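PDB 4FQD: NikO protein from Streptomyces tendae, which is an enolpyruvyl transferase of the MurA subfamily, essential in nikkomycin biosynthesis and probably able to transfer the enolpyruvyl group of phosphoenolpyruvate to UDP-N-acetylglucosamine. Local coordinates for residues P11-L16 and T427-H432; E376-R381 and P400-R405; S90-A95 and V116-V121. The protein carries 4 engineered substitutions. One frame throughout, in Å; residues are numbered along the deposited sequence.

Interaction 1: P11-L16 and T427-H432; sequences PGEPLL and TLRNHH
L16 and L428 form an antiparallel hydrogen-bonded pair between the first strand of the chain and strand 425-429. L16 N reaches L428 O at 2.9 Å, and L428 N returns the bond to L16 O at 3.0 Å. T427 CA adds a C-H...O approach to that same L16 O at 3.2 Å. The tight part of the contact lies on L16. Its CG sits over the centre of the H431 imidazole, 3.5 Å from the ring centroid and 9° off the normal, a CH-pi contact in which L16 CD1 leans toward CG and CB of H431, while L16 CD2 lies by the CD2 and NE2 atoms of the imidazole. The ring is brought under the leucine by a chi1 of 54°, which sets CG of H431 between its backbone N and carbonyl carbon. At the ring edge, near its plane, CE1 comes to 3.3 Å from P14 O. Toward solvent the fit slackens. L15 and R429 run side by side, joined through L15 CD2 and R429 CB at 3.5 Å, but the rest of the arginine chain runs off from the strand. The E13 carboxylate stays 4.9 Å (OE1) from R429 NE, and no salt bridge forms. On its other side the strand beginning at P14 bonds to strand 451-456, which places it inside a four-stranded mixed sheet. The N-terminal strand is therefore held by paired backbone bonds and a leucine laid on an aromatic face, and the opposite charges at its outer end can contribute at most a long-range attraction.

Interaction 2: E376-R381 and P400-R405; sequences EALGIR and PGTDLR
L378, in the last turn of helix 372-378, packs its two methyl groups against two residues of strand 402-405. The apolar contacts come first. L378 CD1 lies 3.8 Å from L404 CD2, the two leucines crossing at about a right angle, and the other methyl of L404, CD1, reaches A377 CB at 4.4 Å, so that the fork of L404 bridges two successive helix residues. Mixed contacts follow at T402. With chi1 at 58°, its hydroxyl and its methyl point at different residues: OG1 meets L378 CD2 at 3.6 Å, while CG2 comes 3.7 Å from A377 O and 4.3 Å from A377 CB. No hydrogen bond joins the two segments, but E374, one turn earlier in the helix, accepts a bond from the backbone N of R405. Other polar contacts, within 376-381, shape the helix end. G379 takes positive phi (121°) and forms a Schellman motif, with G379 N bonded to E376 O at 3.2 Å, and R381 NH1 folds back to G379 O in a weak bond. Beyond the contact, L404 also touches L415 and L378 touches A418, both on helix 409-419, and the edge strand pairs with strand 425-429. The helix end thus rests on the strand mainly through methyl groups, without hydrogen bonds between the two segments, and the cohesion there is dispersive; the E374 carboxylate bonded to R405 N supplies a directional link between helix and strand one turn earlier.

Interaction 3: S90-A95 and V116-V121; sequences SAWDRA and VSRNGV
The C-terminal end of helix 112-118 meets the loop that follows strand 84-88, with R118 laid across W92 and N119 set against R94. The R118 chain leaves with CG opposite its backbone N (chi1 -152°) and runs extended to NE, crossing the tryptophan side chain at about a right angle. W92 CB lies over one face of the guanidinium, 3.7 Å from NE and displaced toward the rim of the group. The indole and guanidinium planes are 26° apart, but it is CB rather than the ring that lies over the guanidinium. The backbone of W92 stays close as well, its O 3.6 Å from R118 NE, while R118 NH1 finds its hydrogen-bond acceptor at A47 O. At the other end of the contact, R94 and N119 run alongside each other, head to tail. R94 CB touches N119 CG at 3.5 Å, and farther out the arginine chain bends so that N119 CA lies over the centre of one guanidinium face, 4.0 Å from its plane. R94 NH2 comes to 2.7 Å from R118 O, yet the angle is poor and the approach is not a hydrogen bond. Just past the helix, G120 adopts positive phi (84°) and turns the chain toward strand 121-124, its backbone bonding to A167 beyond strand 163-166. On the loop side, W92 makes an edge-to-face contact with F69 of helix 60-71, and D93 bonds through its backbone to A72, so the loop joins the C-terminal end of helix 112-118 to helix 60-71 and the residue just after it.

Overall arrangement
From the N terminus, the chain enters strand 14-19 and meets strand 425-429 in interaction 1, closing a loop of 410 residues that holds both other contacts. Interaction 3 closes first, over 20 residues between the loop after strand 84-88 and the end of helix 112-118; interaction 2 comes much later, over 18 residues between helix 372-378 and strand 402-405. These two follow in series, with centres about 50 Å apart on opposite sides of the chain's centre. Interactions 1 and 2 share a sheet: T427 O and R429 N both pair with the backbone of L404. The N terminus is thus returned to the C-terminal part of the inverse alpha/beta barrel fold.

Interaction 1: P11-L16 and T427-H432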
loop_
_atom_site.group_PDB
_atom_site.type_symbol
_atom_site.label_atom_id
_atom_site.label_comp_id
_atom_site.label_asym_id
_atom_site.label_seq_id
_atom_site.Cartn_x
_atom_site.Cartn_y
_atom_site.Cartn_z
ATOM N N PRO A 11 31.637 -7.290 -24.597
ATOM C CA PRO A 11 31.492 -6.857 -25.990
ATOM C C PRO A 11 32.214 -5.538 -26.262
ATOM O O PRO A 11 31.756 -4.742 -27.082
ATOM C CB PRO A 11 29.979 -6.683 -26.139
ATOM C CG PRO A 11 29.405 -7.656 -25.163
ATOM C CD PRO A 11 30.339 -7.631 -23.988
ATOM N N GLY A 12 33.334 -5.317 -25.579
ATOM C CA GLY A 12 34.112 -4.104 -25.761
ATOM C C GLY A 12 33.414 -2.895 -25.176
ATOM O O GLY A 12 33.561 -1.777 -25.669
ATOM N N GLU A 13 32.666 -3.122 -24.105
ATOM C CA GLU A 13 31.768 -2.116 -23.566
ATOM C C GLU A 13 32.160 -1.762 -22.128
ATOM O O GLU A 13 32.503 -2.648 -21.345
ATOM C CB GLU A 13 30.343 -2.659 -23.650
ATOM C CG GLU A 13 29.261 -1.632 -23.525
ATOM C CD GLU A 13 28.621 -1.676 -22.168
ATOM O OE1 GLU A 13 27.821 -2.603 -21.929
ATOM O OE2 GLU A 13 28.929 -0.801 -21.336
ATOM N N PRO A 14 32.128 -0.461 -21.782
ATOM C CA PRO A 14 32.616 0.027 -20.484
ATOM C C PRO A 14 31.932 -0.603 -19.272
ATOM O O PRO A 14 30.707 -0.708 -19.225
ATOM C CB PRO A 14 32.320 1.533 -20.539
ATOM C CG PRO A 14 31.297 1.692 -21.614
ATOM C CD PRO A 14 31.640 0.645 -22.622
ATOM N N LEU A 15 32.738 -1.011 -18.297
ATOM C CA LEU A 15 32.233 -1.635 -17.082
ATOM C C LEU A 15 32.625 -0.841 -15.844
ATOM O O LEU A 15 33.526 -0.004 -15.885
ATOM C CB LEU A 15 32.787 -3.054 -16.943
ATOM C CG LEU A 15 32.315 -4.153 -17.892
ATOM C CD1 LEU A 15 33.094 -5.430 -17.626
ATOM C CD2 LEU A 15 30.831 -4.398 -17.719
ATOM N N LEU A 16 31.937 -1.115 -14.741
ATOM C CA LEU A 16 32.372 -0.658 -13.430
ATOM C C LEU A 16 32.855 -1.868 -12.643
ATOM O O LEU A 16 32.111 -2.829 -12.453
ATOM C CB LEU A 16 31.231 0.029 -12.677
ATOM C CG LEU A 16 30.829 1.431 -13.134
ATOM C CD1 LEU A 16 29.759 1.996 -12.215
ATOM C CD2 LEU A 16 32.040 2.350 -13.181
ATOM N N THR A 427 30.890 -6.666 -11.175
ATOM C CA THR A 427 30.892 -5.789 -12.338
ATOM C C THR A 427 29.496 -5.242 -12.605
ATOM O O THR A 427 28.499 -5.947 -12.445
ATOM C CB THR A 427 31.414 -6.507 -13.594
ATOM O OG1 THR A 427 30.638 -7.688 -13.827
ATOM C CG2 THR A 427 32.875 -6.894 -13.417
ATOM N N LEU A 428 29.433 -3.977 -13.007
ATOM C CA LEU A 428 28.168 -3.328 -13.322
ATOM C C LEU A 428 28.265 -2.582 -14.647
ATOM O O LEU A 428 29.157 -1.753 -14.837
ATOM C CB LEU A 428 27.773 -2.358 -12.206
ATOM C CG LEU A 428 26.505 -1.532 -12.433
ATOM C CD1 LEU A 428 25.285 -2.433 -12.563
ATOM C CD2 LEU A 428 26.315 -0.522 -11.312
ATOM N N ARG A 429 27.352 -2.880 -15.565
ATOM C CA ARG A 429 27.314 -2.179 -16.845
ATOM C C ARG A 429 26.021 -1.395 -17.031
ATOM O O ARG A 429 25.120 -1.464 -16.193
ATOM C CB ARG A 429 27.539 -3.139 -18.014
ATOM C CG ARG A 429 26.582 -4.312 -18.083
ATOM C CD ARG A 429 26.949 -5.203 -19.257
ATOM N NE ARG A 429 26.057 -6.349 -19.394
ATOM C CZ ARG A 429 26.287 -7.544 -18.860
ATOM N NH1 ARG A 429 27.384 -7.756 -18.147
ATOM N NH2 ARG A 429 25.418 -8.528 -19.041
ATOM N N ASN A 430 25.945 -0.658 -18.137
ATOM C CA ASN A 430 24.858 0.287 -18.382
ATOM C C ASN A 430 24.759 1.321 -17.269
ATOM O O ASN A 430 23.667 1.748 -16.895
ATOM C CB ASN A 430 23.520 -0.431 -18.580
ATOM C CG ASN A 430 23.399 -1.074 -19.944
ATOM O OD1 ASN A 430 22.316 -1.485 -20.354
ATOM N ND2 ASN A 430 24.516 -1.168 -20.656
ATOM N N HIS A 431 25.915 1.719 -16.747
ATOM C CA HIS A 431 25.986 2.705 -15.677
ATOM C C HIS A 431 25.992 4.122 -16.239
ATOM O O HIS A 431 26.193 5.090 -15.505
ATOM C CB HIS A 431 27.231 2.471 -14.821
ATOM C CG HIS A 431 28.506 2.434 -15.608
ATOM N ND1 HIS A 431 28.904 1.329 -16.325
ATOM C CD2 HIS A 431 29.471 3.368 -15.782
ATOM C CE1 HIS A 431 30.062 1.583 -16.912
ATOM N NE2 HIS A 431 30.427 2.810 -16.599
ATOM N N HIS A 432 25.769 4.234 -17.545
ATOM C CA HIS A 432 25.700 5.531 -18.207
ATOM C C HIS A 432 24.439 6.276 -17.785
ATOM O O HIS A 432 24.327 7.486 -17.978
ATOM C CB HIS A 432 25.727 5.358 -19.727
ATOM C CG HIS A 432 24.594 4.537 -20.261
ATOM N ND1 HIS A 432 24.686 3.174 -20.446
ATOM C CD2 HIS A 432 23.343 4.884 -20.645
ATOM C CE1 HIS A 432 23.542 2.717 -20.924
ATOM N NE2 HIS A 432 22.709 3.737 -21.052
#

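Interaction 2: E376-R381 and P400-R405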
loop_
_atom_site.group_PDB
_atom_site.type_symbol
_atom_site.label_atom_id
_atom_site.label_comp_id
_atom_site.label_asym_id
_atom_site.label_seq_id
_atom_site.Cartn_x
_atom_site.Cartn_y
_atom_site.Cartn_z
ATOM N N GLU A 376 18.883 -9.962 -6.915
ATOM C CA GLU A 376 18.739 -11.388 -6.641
ATOM C C GLU A 376 20.078 -12.104 -6.779
ATOM O O GLU A 376 20.380 -13.028 -6.025
ATOM C CB GLU A 376 17.724 -12.007 -7.605
ATOM C CG GLU A 376 17.225 -13.379 -7.193
ATOM C CD GLU A 376 15.931 -13.311 -6.409
ATOM O OE1 GLU A 376 15.201 -12.309 -6.560
ATOM O OE2 GLU A 376 15.643 -14.253 -5.643
ATOM N N ALA A 377 20.875 -11.666 -7.750
ATOM C CA ALA A 377 22.179 -12.266 -8.014
ATOM C C ALA A 377 23.152 -12.037 -6.862
ATOM O O ALA A 377 24.070 -12.829 -6.647
ATOM C CB ALA A 377 22.756 -11.724 -9.314
ATOM N N LEU A 378 22.947 -10.951 -6.123
ATOM C CA LEU A 378 23.821 -10.613 -5.007
ATOM C C LEU A 378 23.468 -11.389 -3.740
ATOM O O LEU A 378 24.256 -11.441 -2.797
ATOM C CB LEU A 378 23.787 -9.108 -4.732
ATOM C CG LEU A 378 24.396 -8.215 -5.815
ATOM C CD1 LEU A 378 24.295 -6.752 -5.419
ATOM C CD2 LEU A 378 25.844 -8.602 -6.082
ATOM N N GLY A 379 22.284 -11.991 -3.726
ATOM C CA GLY A 379 21.848 -12.781 -2.588
ATOM C C GLY A 379 20.558 -12.279 -1.971
ATOM O O GLY A 379 19.972 -12.938 -1.113
ATOM N N ILE A 380 20.114 -11.107 -2.412
ATOM C CA ILE A 380 18.884 -10.511 -1.905
ATOM C C ILE A 380 17.659 -11.245 -2.447
ATOM O O ILE A 380 17.534 -11.458 -3.652
ATOM C CB ILE A 380 18.799 -9.016 -2.269
ATOM C CG1 ILE A 380 20.050 -8.283 -1.781
ATOM C CG2 ILE A 380 17.545 -8.390 -1.682
ATOM C CD1 ILE A 380 20.066 -6.809 -2.116
ATOM N N ARG A 381 16.758 -11.634 -1.549
ATOM C CA ARG A 381 15.567 -12.387 -1.925
ATOM C C ARG A 381 14.411 -11.454 -2.273
ATOM O O ARG A 381 13.923 -10.718 -1.416
ATOM C CB ARG A 381 15.139 -13.305 -0.779
ATOM C CG ARG A 381 16.266 -14.110 -0.152
ATOM C CD ARG A 381 16.497 -15.424 -0.874
ATOM N NE ARG A 381 16.945 -16.464 0.048
ATOM C CZ ARG A 381 18.211 -16.658 0.402
ATOM N NH1 ARG A 381 19.165 -15.881 -0.089
ATOM N NH2 ARG A 381 18.522 -17.629 1.250
ATOM N N PRO A 400 29.624 -12.520 -4.341
ATOM C CA PRO A 400 30.570 -11.834 -5.223
ATOM C C PRO A 400 30.721 -12.548 -6.564
ATOM O O PRO A 400 30.182 -13.639 -6.752
ATOM C CB PRO A 400 31.877 -11.934 -4.442
ATOM C CG PRO A 400 31.775 -13.268 -3.771
ATOM C CD PRO A 400 30.307 -13.493 -3.468
ATOM N N GLY A 401 31.453 -11.929 -7.486
ATOM C CA GLY A 401 31.751 -12.540 -8.769
ATOM C C GLY A 401 30.585 -12.557 -9.738
ATOM O O GLY A 401 30.462 -13.469 -10.553
ATOM N N THR A 402 29.730 -11.542 -9.656
ATOM C CA THR A 402 28.570 -11.453 -10.535
ATOM C C THR A 402 28.719 -10.339 -11.566
ATOM O O THR A 402 29.560 -9.451 -11.420
ATOM C CB THR A 402 27.275 -11.216 -9.734
ATOM O OG1 THR A 402 27.402 -10.015 -8.962
ATOM C CG2 THR A 402 27.004 -12.387 -8.800
ATOM N N ASP A 403 27.897 -10.398 -12.609
ATOM C CA ASP A 403 27.857 -9.353 -13.626
ATOM C C ASP A 403 26.488 -8.691 -13.652
ATOM O O ASP A 403 25.534 -9.237 -14.206
ATOM C CB ASP A 403 28.182 -9.922 -15.007
ATOM C CG ASP A 403 29.628 -10.340 -15.140
ATOM O OD1 ASP A 403 30.500 -9.449 -15.219
ATOM O OD2 ASP A 403 29.894 -11.559 -15.178
ATOM N N LEU A 404 26.398 -7.509 -13.053
ATOM C CA LEU A 404 25.122 -6.814 -12.927
ATOM C C LEU A 404 24.860 -5.862 -14.088
ATOM O O LEU A 404 25.748 -5.129 -14.520
ATOM C CB LEU A 404 25.055 -6.057 -11.597
ATOM C CG LEU A 404 24.465 -6.795 -10.390
ATOM C CD1 LEU A 404 25.093 -8.162 -10.204
ATOM C CD2 LEU A 404 24.636 -5.966 -9.132
ATOM N N ARG A 405 23.631 -5.883 -14.592
ATOM C CA ARG A 405 23.229 -4.980 -15.663
ATOM C C ARG A 405 22.162 -4.007 -15.177
ATOM O O ARG A 405 21.119 -4.418 -14.668
ATOM C CB ARG A 405 22.708 -5.767 -16.867
ATOM C CG ARG A 405 22.154 -4.886 -17.976
ATOM C CD ARG A 405 21.520 -5.710 -19.084
ATOM N NE ARG A 405 20.946 -4.866 -20.127
ATOM C CZ ARG A 405 21.638 -4.366 -21.145
ATOM N NH1 ARG A 405 22.934 -4.621 -21.254
ATOM N NH2 ARG A 405 21.038 -3.606 -22.052
#

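Interaction 3: S90-A95 and V116-V121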
loop_
_atom_site.group_PDB
_atom_site.type_symbol
_atom_site.label_atom_id
_atom_site.label_comp_id
_atom_site.label_asym_id
_atom_site.label_seq_id
_atom_site.Cartn_x
_atom_site.Cartn_y
_atom_site.Cartn_z
ATOM N N SER A 90 14.863 36.074 -23.832
ATOM C CA SER A 90 14.436 37.334 -24.435
ATOM C C SER A 90 14.575 37.320 -25.954
ATOM O O SER A 90 13.643 37.680 -26.673
ATOM C CB SER A 90 15.235 38.503 -23.854
ATOM O OG SER A 90 15.100 38.566 -22.446
ATOM N N ALA A 91 15.740 36.898 -26.436
ATOM C CA ALA A 91 16.027 36.911 -27.868
ATOM C C ALA A 91 15.695 35.583 -28.543
ATOM O O ALA A 91 16.226 35.272 -29.609
ATOM C CB ALA A 91 17.482 37.282 -28.111
ATOM N N TRP A 92 14.818 34.806 -27.916
ATOM C CA TRP A 92 14.386 33.528 -28.470
ATOM C C TRP A 92 13.610 33.762 -29.764
ATOM O O TRP A 92 12.515 34.324 -29.745
ATOM C CB TRP A 92 13.504 32.791 -27.459
ATOM C CG TRP A 92 13.363 31.321 -27.718
ATOM C CD1 TRP A 92 12.861 30.728 -28.840
ATOM C CD2 TRP A 92 13.709 30.256 -26.822
ATOM N NE1 TRP A 92 12.886 29.361 -28.704
ATOM C CE2 TRP A 92 13.400 29.046 -27.474
ATOM C CE3 TRP A 92 14.256 30.210 -25.536
ATOM C CZ2 TRP A 92 13.618 27.802 -26.882
ATOM C CZ3 TRP A 92 14.472 28.974 -24.950
ATOM C CH2 TRP A 92 14.154 27.788 -25.624
ATOM N N ASP A 93 14.179 33.336 -30.888
ATOM C CA ASP A 93 13.529 33.537 -32.181
ATOM C C ASP A 93 12.730 32.314 -32.619
ATOM O O ASP A 93 12.430 31.437 -31.811
ATOM C CB ASP A 93 14.549 33.940 -33.255
ATOM C CG ASP A 93 15.638 32.903 -33.457
ATOM O OD1 ASP A 93 15.322 31.703 -33.601
ATOM O OD2 ASP A 93 16.824 33.293 -33.479
ATOM N N ARG A 94 12.395 32.253 -33.904
ATOM C CA ARG A 94 11.598 31.149 -34.425
ATOM C C ARG A 94 12.274 30.421 -35.584
ATOM O O ARG A 94 12.527 31.001 -36.641
ATOM C CB ARG A 94 10.205 31.636 -34.831
ATOM C CG ARG A 94 10.203 32.868 -35.718
ATOM C CD ARG A 94 8.835 33.524 -35.732
ATOM N NE ARG A 94 8.493 34.081 -34.427
ATOM C CZ ARG A 94 7.294 34.556 -34.106
ATOM N NH1 ARG A 94 6.311 34.537 -34.996
ATOM N NH2 ARG A 94 7.077 35.046 -32.892
ATOM N N ALA A 95 12.557 29.140 -35.368
ATOM C CA ALA A 95 13.175 28.293 -36.379
ATOM C C ALA A 95 13.032 26.830 -35.979
ATOM O O ALA A 95 12.340 26.507 -35.013
ATOM C CB ALA A 95 14.641 28.652 -36.553
ATOM N N VAL A 116 4.992 27.189 -28.350
ATOM C CA VAL A 116 3.686 27.362 -28.979
ATOM C C VAL A 116 3.097 28.744 -28.693
ATOM O O VAL A 116 2.259 29.238 -29.444
ATOM C CB VAL A 116 2.694 26.254 -28.543
ATOM C CG1 VAL A 116 2.096 26.566 -27.182
ATOM C CG2 VAL A 116 1.595 26.085 -29.578
ATOM N N SER A 117 3.551 29.372 -27.614
ATOM C CA SER A 117 3.025 30.669 -27.213
ATOM C C SER A 117 3.828 31.807 -27.829
ATOM O O SER A 117 3.331 32.924 -27.971
ATOM C CB SER A 117 3.026 30.796 -25.689
ATOM O OG SER A 117 2.611 32.086 -25.286
ATOM N N ARG A 118 5.070 31.515 -28.195
ATOM C CA ARG A 118 5.963 32.531 -28.735
ATOM C C ARG A 118 5.940 32.552 -30.260
ATOM O O ARG A 118 6.044 33.613 -30.876
ATOM C CB ARG A 118 7.392 32.294 -28.244
ATOM C CG ARG A 118 8.226 33.554 -28.149
ATOM C CD ARG A 118 9.636 33.253 -27.671
ATOM N NE ARG A 118 10.214 34.395 -26.972
ATOM C CZ ARG A 118 10.400 34.446 -25.657
ATOM N NH1 ARG A 118 10.929 35.527 -25.100
ATOM N NH2 ARG A 118 10.072 33.411 -24.899
ATOM N N ASN A 119 5.803 31.377 -30.865
ATOM C CA ASN A 119 5.865 31.259 -32.317
ATOM C C ASN A 119 4.540 30.836 -32.940
ATOM O O ASN A 119 4.347 30.958 -34.149
ATOM C CB ASN A 119 6.969 30.279 -32.721
ATOM C CG ASN A 119 8.311 30.629 -32.106
ATOM O OD1 ASN A 119 8.570 31.783 -31.769
ATOM N ND2 ASN A 119 9.173 29.631 -31.961
ATOM N N GLY A 120 3.629 30.333 -32.113
ATOM C CA GLY A 120 2.348 29.859 -32.598
ATOM C C GLY A 120 2.430 28.433 -33.108
ATOM O O GLY A 120 1.412 27.759 -33.272
ATOM N N VAL A 121 3.652 27.974 -33.360
ATOM C CA VAL A 121 3.885 26.621 -33.848
ATOM C C VAL A 121 5.013 25.946 -33.079
ATOM O O VAL A 121 5.897 26.611 -32.538
ATOM C CB VAL A 121 4.223 26.607 -35.353
ATOM C CG1 VAL A 121 2.967 26.806 -36.185
ATOM C CG2 VAL A 121 5.261 27.669 -35.674
#